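Local coordinates for inactive dihydroorotase-like domain (Chaetomium thermophilum, PDB 5NNL), which is an inactive relative of the dihydroorotases, with a TIM-barrel fold and an accompanying beta-sandwich domain, as in the amidohydrolase superfamily, at residues A[79-84]-A[102-107]; A[117-122]-A[147-152]; A[283-288]-A[307-312]. All coordinates share one frame; numbering follows the deposited sequence.

Interaction 1: residues A[79-84]-A[102-107]; sequences TATSDN and FNHLSD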
loop_
_atom_site.group_PDB
_atom_site.type_symbol
_atom_site.label_atom_id
_atom_site.label_comp_id
_atom_site.label_asym_id
_atom_site.label_seq_id
_atom_site.Cartn_x
_atom_site.Cartn_y
_atom_site.Cartn_z
ATOM N N THR A 79 7.782 -10.062 7.216
ATOM C CA THR A 79 8.967 -9.216 7.254
ATOM C C THR A 79 10.237 -10.048 7.349
ATOM O O THR A 79 10.310 -11.014 8.116
ATOM C CB THR A 79 8.909 -8.277 8.458
ATOM O OG1 THR A 79 7.579 -7.771 8.606
ATOM C CG2 THR A 79 9.875 -7.121 8.294
ATOM N N ALA A 80 11.246 -9.648 6.586
ATOM C CA ALA A 80 12.550 -10.277 6.670
ATOM C C ALA A 80 13.344 -9.689 7.830
ATOM O O ALA A 80 13.209 -8.513 8.177
ATOM C CB ALA A 80 13.321 -10.092 5.363
ATOM N N THR A 81 14.183 -10.530 8.430
ATOM C CA THR A 81 15.098 -10.112 9.482
ATOM C C THR A 81 16.443 -10.768 9.205
ATOM O O THR A 81 16.660 -11.358 8.140
ATOM C CB THR A 81 14.569 -10.467 10.882
ATOM O OG1 THR A 81 14.614 -11.887 11.077
ATOM C CG2 THR A 81 13.144 -9.964 11.080
ATOM N N SER A 82 17.350 -10.664 10.180
ATOM C CA SER A 82 18.711 -11.163 10.007
ATOM C C SER A 82 18.758 -12.690 9.979
ATOM O O SER A 82 19.551 -13.276 9.232
ATOM C CB SER A 82 19.604 -10.624 11.126
ATOM O OG SER A 82 18.844 -10.183 12.237
ATOM N N ASP A 83 17.926 -13.349 10.789
ATOM C CA ASP A 83 17.936 -14.803 10.927
ATOM C C ASP A 83 16.597 -15.430 10.543
ATOM O O ASP A 83 16.289 -16.543 10.983
ATOM C CB ASP A 83 18.305 -15.192 12.361
ATOM C CG ASP A 83 17.593 -14.343 13.396
ATOM O OD1 ASP A 83 18.264 -13.842 14.321
ATOM O OD2 ASP A 83 16.367 -14.155 13.269
ATOM N N ASN A 84 15.802 -14.740 9.724
ATOM C CA ASN A 84 14.441 -15.149 9.391
ATOM C C ASN A 84 14.353 -16.106 8.210
ATOM O O ASN A 84 13.435 -16.933 8.166
ATOM C CB ASN A 84 13.597 -13.917 9.051
ATOM C CG ASN A 84 12.581 -13.582 10.123
ATOM O OD1 ASN A 84 12.830 -13.778 11.315
ATOM N ND2 ASN A 84 11.427 -13.070 9.707
ATOM N N PHE A 102 15.527 -2.660 5.495
ATOM C CA PHE A 102 16.938 -2.722 5.855
ATOM C C PHE A 102 17.219 -2.273 7.285
ATOM O O PHE A 102 18.330 -2.500 7.781
ATOM C CB PHE A 102 17.765 -1.884 4.881
ATOM C CG PHE A 102 18.188 -2.634 3.653
ATOM C CD1 PHE A 102 19.498 -3.049 3.501
ATOM C CD2 PHE A 102 17.275 -2.936 2.658
ATOM C CE1 PHE A 102 19.895 -3.738 2.376
ATOM C CE2 PHE A 102 17.663 -3.628 1.528
ATOM C CZ PHE A 102 18.977 -4.030 1.386
ATOM N N ASN A 103 16.250 -1.656 7.962
ATOM C CA ASN A 103 16.421 -1.284 9.362
ATOM C C ASN A 103 16.216 -2.460 10.311
ATOM O O ASN A 103 16.569 -2.353 11.490
ATOM C CB ASN A 103 15.457 -0.144 9.725
ATOM C CG ASN A 103 14.002 -0.513 9.498
ATOM O OD1 ASN A 103 13.701 -1.511 8.849
ATOM N ND2 ASN A 103 13.089 0.297 10.026
ATOM N N HIS A 104 15.657 -3.573 9.830
ATOM C CA HIS A 104 15.505 -4.776 10.640
ATOM C C HIS A 104 16.775 -5.614 10.707
ATOM O O HIS A 104 16.819 -6.578 11.479
ATOM C CB HIS A 104 14.376 -5.659 10.089
ATOM C CG HIS A 104 13.006 -5.247 10.531
ATOM N ND1 HIS A 104 12.527 -3.963 10.381
ATOM C CD2 HIS A 104 12.007 -5.956 11.109
ATOM C CE1 HIS A 104 11.294 -3.898 10.854
ATOM N NE2 HIS A 104 10.956 -5.093 11.300
ATOM N N LEU A 105 17.797 -5.277 9.929
ATOM C CA LEU A 105 18.921 -6.169 9.703
ATOM C C LEU A 105 20.075 -5.858 10.649
ATOM O O LEU A 105 20.206 -4.751 11.177
ATOM C CB LEU A 105 19.380 -6.079 8.246
ATOM C CG LEU A 105 18.259 -6.304 7.226
ATOM C CD1 LEU A 105 18.809 -6.332 5.811
ATOM C CD2 LEU A 105 17.495 -7.583 7.515
ATOM N N SER A 106 20.914 -6.867 10.856
ATOM C CA SER A 106 22.014 -6.777 11.801
ATOM C C SER A 106 23.178 -5.979 11.222
ATOM O O SER A 106 23.413 -5.964 10.010
ATOM C CB SER A 106 22.496 -8.178 12.184
ATOM O OG SER A 106 23.667 -8.120 12.977
ATOM N N ASP A 107 23.910 -5.311 12.112
ATOM C CA ASP A 107 25.145 -4.635 11.743
ATOM C C ASP A 107 26.366 -5.532 11.883
ATOM O O ASP A 107 27.466 -5.120 11.499
ATOM C CB ASP A 107 25.330 -3.378 12.600
ATOM C CG ASP A 107 24.081 -2.521 12.651
ATOM O OD1 ASP A 107 23.164 -2.851 13.434
ATOM O OD2 ASP A 107 24.011 -1.526 11.900
#
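Thr79 meets the imidazole of His104 with its methyl. CG2 lies over one ring face, 4.0 Å from the centroid of the His104 ring, in a CH-pi contact set toward the CD2–NE2 rim. With CG2 anti to the backbone N, the methyl is turned to the ring, and the two side chains cross at about a right angle. The hydroxyl OG1 bonds to the carbonyl of Ile53 instead. At Ala80 the carbonyl does the touching, with O 3.6 Å from His104 CB. Thr81 brings CG2 to the edge of the same ring, 4.2 Å from His104 CD2. Its backbone also takes Leu105, whose CD2 lies 3.8 Å from Thr81 C. Ser82 closes the contact with CB 3.9 Å from Ser106 CB. No hydrogen bond crosses between the segments. The ring is steadied within its own segment: His104 ND1 donates to Asn103 OD1 at 3.1 Å, nearly straight at 167° and in the ring plane, though it meets the amide from above the carbonyl plane. The contact joins two loops, one after strand 73-79 and one after strand 98-100. Helix 111-121 packs against both, through His118 and Gln114.

Interaction 2: residues A[117-122]-A[147-152]; sequences AHFDAW and HNRRIH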
loop_
_atom_site.group_PDB
_atom_site.type_symbol
_atom_site.label_atom_id
_atom_site.label_comp_id
_atom_site.label_asym_id
_atom_site.label_seq_id
_atom_site.Cartn_x
_atom_site.Cartn_y
_atom_site.Cartn_z
ATOM N N ALA A 117 20.377 -14.251 1.673
ATOM C CA ALA A 117 19.828 -15.481 2.232
ATOM C C ALA A 117 18.347 -15.616 1.896
ATOM O O ALA A 117 17.898 -16.668 1.427
ATOM C CB ALA A 117 20.052 -15.508 3.746
ATOM N N HIS A 118 17.576 -14.547 2.110
ATOM C CA HIS A 118 16.158 -14.574 1.763
ATOM C C HIS A 118 15.959 -14.798 0.270
ATOM O O HIS A 118 15.091 -15.580 -0.138
ATOM C CB HIS A 118 15.490 -13.274 2.206
ATOM C CG HIS A 118 15.505 -13.060 3.688
ATOM N ND1 HIS A 118 14.478 -13.472 4.511
ATOM C CD2 HIS A 118 16.421 -12.476 4.495
ATOM C CE1 HIS A 118 14.762 -13.151 5.760
ATOM N NE2 HIS A 118 15.935 -12.544 5.779
ATOM N N PHE A 119 16.754 -14.123 -0.566
ATOM C CA PHE A 119 16.672 -14.352 -2.006
ATOM C C PHE A 119 16.942 -15.810 -2.364
ATOM O O PHE A 119 16.399 -16.316 -3.353
ATOM C CB PHE A 119 17.650 -13.437 -2.742
ATOM C CG PHE A 119 17.065 -12.114 -3.126
ATOM C CD1 PHE A 119 16.889 -11.121 -2.182
ATOM C CD2 PHE A 119 16.697 -11.865 -4.433
ATOM C CE1 PHE A 119 16.354 -9.904 -2.534
ATOM C CE2 PHE A 119 16.162 -10.652 -4.794
ATOM C CZ PHE A 119 15.989 -9.665 -3.844
ATOM N N ASP A 120 17.784 -16.494 -1.583
ATOM C CA ASP A 120 18.037 -17.917 -1.799
ATOM C C ASP A 120 16.910 -18.803 -1.271
ATOM O O ASP A 120 16.644 -19.865 -1.844
ATOM C CB ASP A 120 19.353 -18.322 -1.130
ATOM C CG ASP A 120 20.549 -17.595 -1.707
ATOM O OD1 ASP A 120 20.512 -17.243 -2.905
ATOM O OD2 ASP A 120 21.528 -17.379 -0.966
ATOM N N ALA A 121 16.248 -18.395 -0.186
ATOM C CA ALA A 121 15.252 -19.220 0.487
ATOM C C ALA A 121 13.821 -18.934 0.045
ATOM O O ALA A 121 12.929 -19.742 0.326
ATOM C CB ALA A 121 15.355 -19.020 2.002
ATOM N N TRP A 122 13.578 -17.818 -0.640
ATOM C CA TRP A 122 12.216 -17.408 -0.962
ATOM C C TRP A 122 11.855 -17.817 -2.388
ATOM O O TRP A 122 12.693 -17.715 -3.288
ATOM C CB TRP A 122 12.075 -15.893 -0.803
ATOM C CG TRP A 122 10.688 -15.352 -1.001
ATOM C CD1 TRP A 122 10.203 -14.742 -2.118
ATOM C CD2 TRP A 122 9.617 -15.353 -0.046
ATOM N NE1 TRP A 122 8.897 -14.364 -1.921
ATOM C CE2 TRP A 122 8.513 -14.732 -0.658
ATOM C CE3 TRP A 122 9.487 -15.822 1.264
ATOM C CZ2 TRP A 122 7.291 -14.569 -0.006
ATOM C CZ3 TRP A 122 8.273 -15.659 1.911
ATOM C CH2 TRP A 122 7.192 -15.037 1.275
ATOM N N HIS A 147 19.791 -12.724 -9.467
ATOM C CA HIS A 147 18.916 -13.887 -9.425
ATOM C C HIS A 147 17.880 -13.873 -10.538
ATOM O O HIS A 147 17.048 -14.783 -10.603
ATOM C CB HIS A 147 18.218 -13.973 -8.067
ATOM C CG HIS A 147 19.159 -14.179 -6.922
ATOM N ND1 HIS A 147 19.482 -15.429 -6.438
ATOM C CD2 HIS A 147 19.856 -13.294 -6.172
ATOM C CE1 HIS A 147 20.331 -15.303 -5.434
ATOM N NE2 HIS A 147 20.574 -14.018 -5.252
ATOM N N ASN A 148 17.923 -12.871 -11.413
ATOM C CA ASN A 148 16.977 -12.733 -12.517
ATOM C C ASN A 148 15.542 -12.966 -12.048
ATOM O O ASN A 148 14.809 -13.796 -12.589
ATOM C CB ASN A 148 17.329 -13.679 -13.662
ATOM C CG ASN A 148 16.520 -13.394 -14.909
ATOM O OD1 ASN A 148 16.302 -12.241 -15.277
ATOM N ND2 ASN A 148 16.051 -14.445 -15.552
ATOM N N ARG A 149 15.143 -12.219 -11.023
ATOM C CA ARG A 149 13.787 -12.271 -10.502
ATOM C C ARG A 149 13.283 -10.846 -10.292
ATOM O O ARG A 149 14.001 -9.867 -10.522
ATOM C CB ARG A 149 13.722 -13.095 -9.208
ATOM C CG ARG A 149 14.517 -12.537 -8.029
ATOM C CD ARG A 149 13.767 -12.774 -6.734
ATOM N NE ARG A 149 12.458 -12.124 -6.773
ATOM C CZ ARG A 149 11.349 -12.603 -6.215
ATOM N NH1 ARG A 149 11.362 -13.756 -5.558
ATOM N NH2 ARG A 149 10.214 -11.925 -6.323
ATOM N N ARG A 150 12.034 -10.735 -9.851
ATOM C CA ARG A 150 11.356 -9.453 -9.732
ATOM C C ARG A 150 11.608 -8.830 -8.366
ATOM O O ARG A 150 11.813 -9.528 -7.370
ATOM C CB ARG A 150 9.849 -9.618 -9.947
ATOM C CG ARG A 150 9.471 -10.318 -11.244
ATOM C CD ARG A 150 7.961 -10.483 -11.374
ATOM N NE ARG A 150 7.275 -9.197 -11.519
ATOM C CZ ARG A 150 6.461 -8.861 -12.521
ATOM N NH1 ARG A 150 6.184 -9.709 -13.504
ATOM N NH2 ARG A 150 5.907 -7.657 -12.533
ATOM N N ILE A 151 11.587 -7.499 -8.330
ATOM C CA ILE A 151 11.669 -6.739 -7.088
ATOM C C ILE A 151 10.739 -5.540 -7.197
ATOM O O ILE A 151 10.667 -4.891 -8.246
ATOM C CB ILE A 151 13.113 -6.283 -6.785
ATOM C CG1 ILE A 151 13.188 -5.558 -5.440
ATOM C CG2 ILE A 151 13.628 -5.384 -7.888
ATOM C CD1 ILE A 151 12.978 -6.456 -4.241
ATOM N N HIS A 152 10.028 -5.244 -6.111
ATOM C CA HIS A 152 9.124 -4.102 -6.046
ATOM C C HIS A 152 9.579 -3.164 -4.940
ATOM O O HIS A 152 9.809 -3.599 -3.807
ATOM C CB HIS A 152 7.680 -4.540 -5.789
ATOM C CG HIS A 152 6.704 -3.404 -5.781
ATOM N ND1 HIS A 152 6.183 -2.865 -6.938
ATOM C CD2 HIS A 152 6.171 -2.692 -4.761
ATOM C CE1 HIS A 152 5.360 -1.878 -6.629
ATOM N NE2 HIS A 152 5.335 -1.753 -5.314
HETATM O O HOH W 1 13.223 -15.394 -4.531
#
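Phe119 fills the tight part of this contact. Its CE2 lies 3.7 Å from Arg149 CD, so the ring packs obliquely against the aliphatic part of Arg149, while CZ reaches Ile151 CD1 at 4.4 Å. Phe119 CB sits over one face of the His147 ring, 4.1 Å from its centroid, a CH-pi contact. The two rings are oblique, with planes 36° apart. Arg149 starts with CG between the backbone N and the carbonyl carbon (chi1 63°) and bends again at chi2 and chi3. This folds the guanidinium back onto its own chain, and Arg149 NE donates to Arg150 O at 2.7 Å, on a lone pair in the carbonyl plane. Arg149 NH1 comes to the edge of the Trp122 indole. A water links Arg149 NH1 to Trp122 O, at 2.7 Å from each. The rim is more exposed and has fewer contacts: Asp120 OD1 comes to the edge of the His147 ring, 3.2 Å from His147 CE1, while His147 NE2 bonds to Glu116. The contact joins the C-terminal end of helix 111-121 to the loop leading into strand 151-153. Ile140 of helix 134-146 and Ile128 of strand 128-130 complete the packing.

Interaction 3: residues A[283-288]-A[307-312]; sequences EIELDR and KGVVQR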
loop_
_atom_site.group_PDB
_atom_site.type_symbol
_atom_site.label_atom_id
_atom_site.label_comp_id
_atom_site.label_asym_id
_atom_site.label_seq_id
_atom_site.Cartn_x
_atom_site.Cartn_y
_atom_site.Cartn_z
ATOM N N GLU A 283 -18.497 2.553 -8.459
ATOM C CA GLU A 283 -19.095 3.629 -9.237
ATOM C C GLU A 283 -18.762 4.954 -8.569
ATOM O O GLU A 283 -19.017 5.130 -7.373
ATOM C CB GLU A 283 -20.611 3.463 -9.352
ATOM C CG GLU A 283 -21.279 4.512 -10.239
ATOM C CD GLU A 283 -22.780 4.308 -10.367
ATOM O OE1 GLU A 283 -23.394 3.796 -9.404
ATOM O OE2 GLU A 283 -23.338 4.654 -11.432
ATOM N N ILE A 284 -18.205 5.881 -9.347
ATOM C CA ILE A 284 -17.643 7.121 -8.824
ATOM C C ILE A 284 -18.268 8.300 -9.552
ATOM O O ILE A 284 -18.290 8.339 -10.788
ATOM C CB ILE A 284 -16.109 7.141 -8.973
ATOM C CG1 ILE A 284 -15.488 6.108 -8.033
ATOM C CG2 ILE A 284 -15.543 8.518 -8.666
ATOM C CD1 ILE A 284 -14.287 5.450 -8.596
ATOM N N GLU A 285 -18.771 9.261 -8.783
ATOM C CA GLU A 285 -19.190 10.557 -9.311
ATOM C C GLU A 285 -17.941 11.433 -9.323
ATOM O O GLU A 285 -17.575 12.054 -8.324
ATOM C CB GLU A 285 -20.322 11.137 -8.471
ATOM C CG GLU A 285 -21.618 10.326 -8.602
ATOM C CD GLU A 285 -22.561 10.453 -7.413
ATOM O OE1 GLU A 285 -23.791 10.424 -7.633
ATOM O OE2 GLU A 285 -22.086 10.563 -6.263
ATOM N N LEU A 286 -17.271 11.458 -10.476
ATOM C CA LEU A 286 -15.946 12.066 -10.576
ATOM C C LEU A 286 -15.980 13.566 -10.309
ATOM O O LEU A 286 -14.999 14.128 -9.807
ATOM C CB LEU A 286 -15.369 11.779 -11.960
ATOM C CG LEU A 286 -14.045 12.437 -12.338
ATOM C CD1 LEU A 286 -12.947 12.035 -11.372
ATOM C CD2 LEU A 286 -13.677 12.062 -13.761
ATOM N N ASP A 287 -17.092 14.230 -10.627
ATOM C CA ASP A 287 -17.193 15.679 -10.537
ATOM C C ASP A 287 -17.856 16.168 -9.259
ATOM O O ASP A 287 -17.887 17.380 -9.026
ATOM C CB ASP A 287 -17.981 16.229 -11.732
ATOM C CG ASP A 287 -17.105 16.501 -12.934
ATOM O OD1 ASP A 287 -15.956 16.964 -12.746
ATOM O OD2 ASP A 287 -17.571 16.258 -14.066
ATOM N N ARG A 288 -18.394 15.275 -8.438
ATOM C CA ARG A 288 -19.094 15.709 -7.240
ATOM C C ARG A 288 -18.092 16.197 -6.202
ATOM O O ARG A 288 -17.155 15.475 -5.842
ATOM C CB ARG A 288 -19.942 14.574 -6.677
ATOM C CG ARG A 288 -20.891 15.036 -5.590
ATOM C CD ARG A 288 -21.768 13.916 -5.081
ATOM N NE ARG A 288 -22.487 14.322 -3.875
ATOM C CZ ARG A 288 -23.126 13.489 -3.060
ATOM N NH1 ARG A 288 -23.145 12.186 -3.306
ATOM N NH2 ARG A 288 -23.749 13.963 -1.990
ATOM N N LYS A 307 -12.817 16.397 -5.184
ATOM C CA LYS A 307 -13.798 15.811 -6.084
ATOM C C LYS A 307 -13.606 14.302 -6.159
ATOM O O LYS A 307 -12.488 13.791 -6.047
ATOM C CB LYS A 307 -13.695 16.422 -7.484
ATOM C CG LYS A 307 -13.909 17.927 -7.486
ATOM C CD LYS A 307 -14.676 18.408 -8.704
ATOM C CE LYS A 307 -14.906 19.910 -8.631
ATOM N NZ LYS A 307 -15.840 20.418 -9.680
ATOM N N GLY A 308 -14.714 13.592 -6.348
ATOM C CA GLY A 308 -14.682 12.148 -6.444
ATOM C C GLY A 308 -15.390 11.475 -5.288
ATOM O O GLY A 308 -14.778 11.190 -4.253
ATOM N N VAL A 309 -16.683 11.217 -5.454
ATOM C CA VAL A 309 -17.492 10.549 -4.443
ATOM C C VAL A 309 -17.689 9.101 -4.865
ATOM O O VAL A 309 -18.015 8.821 -6.025
ATOM C CB VAL A 309 -18.840 11.266 -4.247
ATOM C CG1 VAL A 309 -19.808 10.417 -3.421
ATOM C CG2 VAL A 309 -18.619 12.614 -3.567
ATOM N N VAL A 310 -17.481 8.182 -3.925
ATOM C CA VAL A 310 -17.696 6.755 -4.157
ATOM C C VAL A 310 -19.199 6.504 -4.054
ATOM O O VAL A 310 -19.744 6.342 -2.961
ATOM C CB VAL A 310 -16.907 5.893 -3.170
ATOM C CG1 VAL A 310 -17.150 4.417 -3.439
ATOM C CG2 VAL A 310 -15.427 6.214 -3.261
ATOM N N GLN A 311 -19.875 6.457 -5.202
ATOM C CA GLN A 311 -21.332 6.362 -5.197
ATOM C C GLN A 311 -21.792 4.980 -4.751
ATOM O O GLN A 311 -22.749 4.859 -3.979
ATOM C CB GLN A 311 -21.884 6.698 -6.584
ATOM C CG GLN A 311 -23.382 6.434 -6.757
ATOM C CD GLN A 311 -23.902 6.855 -8.127
ATOM O OE1 GLN A 311 -23.129 7.068 -9.063
ATOM N NE2 GLN A 311 -25.219 6.980 -8.246
ATOM N N ARG A 312 -21.125 3.928 -5.216
ATOM C CA ARG A 312 -21.546 2.576 -4.887
ATOM C C ARG A 312 -20.372 1.625 -5.049
ATOM O O ARG A 312 -19.633 1.704 -6.033
ATOM C CB ARG A 312 -22.709 2.127 -5.777
ATOM C CG ARG A 312 -23.238 0.735 -5.446
ATOM C CD ARG A 312 -24.200 0.204 -6.499
ATOM N NE ARG A 312 -23.616 0.241 -7.839
ATOM C CZ ARG A 312 -23.908 -0.605 -8.824
ATOM N NH1 ARG A 312 -24.777 -1.594 -8.643
ATOM N NH2 ARG A 312 -23.313 -0.463 -10.002
HETATM O O HOH W 2 -15.771 19.322 -11.862
#
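Glu283 and Gln311 lie with their flat ends stacked, carboxylate and amide planes 15° apart. Glu285 stacks on the same amide with planes 22° apart, but its side chain crosses Gln311 at about a right angle. The Glu283 chain is extended, and its OE1 makes a long salt bridge to Arg312 NE, 3.9 Å. Two carboxylates thus gather round one amide, and each has an arginine near it, Arg312 at Glu283 and Arg288 at Glu285. Glu285 lies alongside Val309, pointing the same way, with OE2 3.6 Å from Val309 CG1. Arg288 crosses obliquely over the valine, CD 3.7 Å from Val309 CG2. The Arg288 chain is extended from CG to NE, with CG anti to the backbone N (chi1 -169°), and carries Arg288 NH1 to Glu285 OE2 in a salt bridge of 3.5 Å, in the guanidinium plane. At the far end Lys307 runs past the Asp287 carbonyl, CD 3.4 Å from Asp287 O. The Asp287 carboxylate has a salt bridge to Arg2.

The backbones pair antiparallel. Glu285 and Val309 form a hydrogen-bonded pair, and Ile284 faces Val310 in a non-hydrogen-bonded one. Glu283 O accepts from both Gln311 N, at 2.7 Å, and Arg312 N, at 3.2 Å. Gly308 takes backbone angles suited to glycine. The chain turns a corner at Leu286 and Asp287, in a type I beta turn from Glu285 to Arg288. Two residues, Gln311 and Arg312, opposite the single Glu283 make this a classic beta bulge within an antiparallel strand pair.

How the interactions relate
Interactions 1 and 2 are neighbours, with centres 15 Å apart. Helix 111-121 connects them: it supplies a segment of interaction 2 and packs on both loops of interaction 1. His118 of that helix bonds to the Thr81 carbonyl and packs on Ala80 and Asn84. Interaction 3 lies on the opposite side of the chain's centre, about 43 Å from interaction 1 and 40 Å from interaction 2, centre to centre. Interaction 2 is mostly buried; interactions 1 and 3 are partly buried. The chemistry follows the elements joined. Loops and a helix end meet through side-chain packing in the first two, without direct hydrogen bonds between segments. Paired strands in 283-288/307-312 add backbone hydrogen bonds and salt bridges.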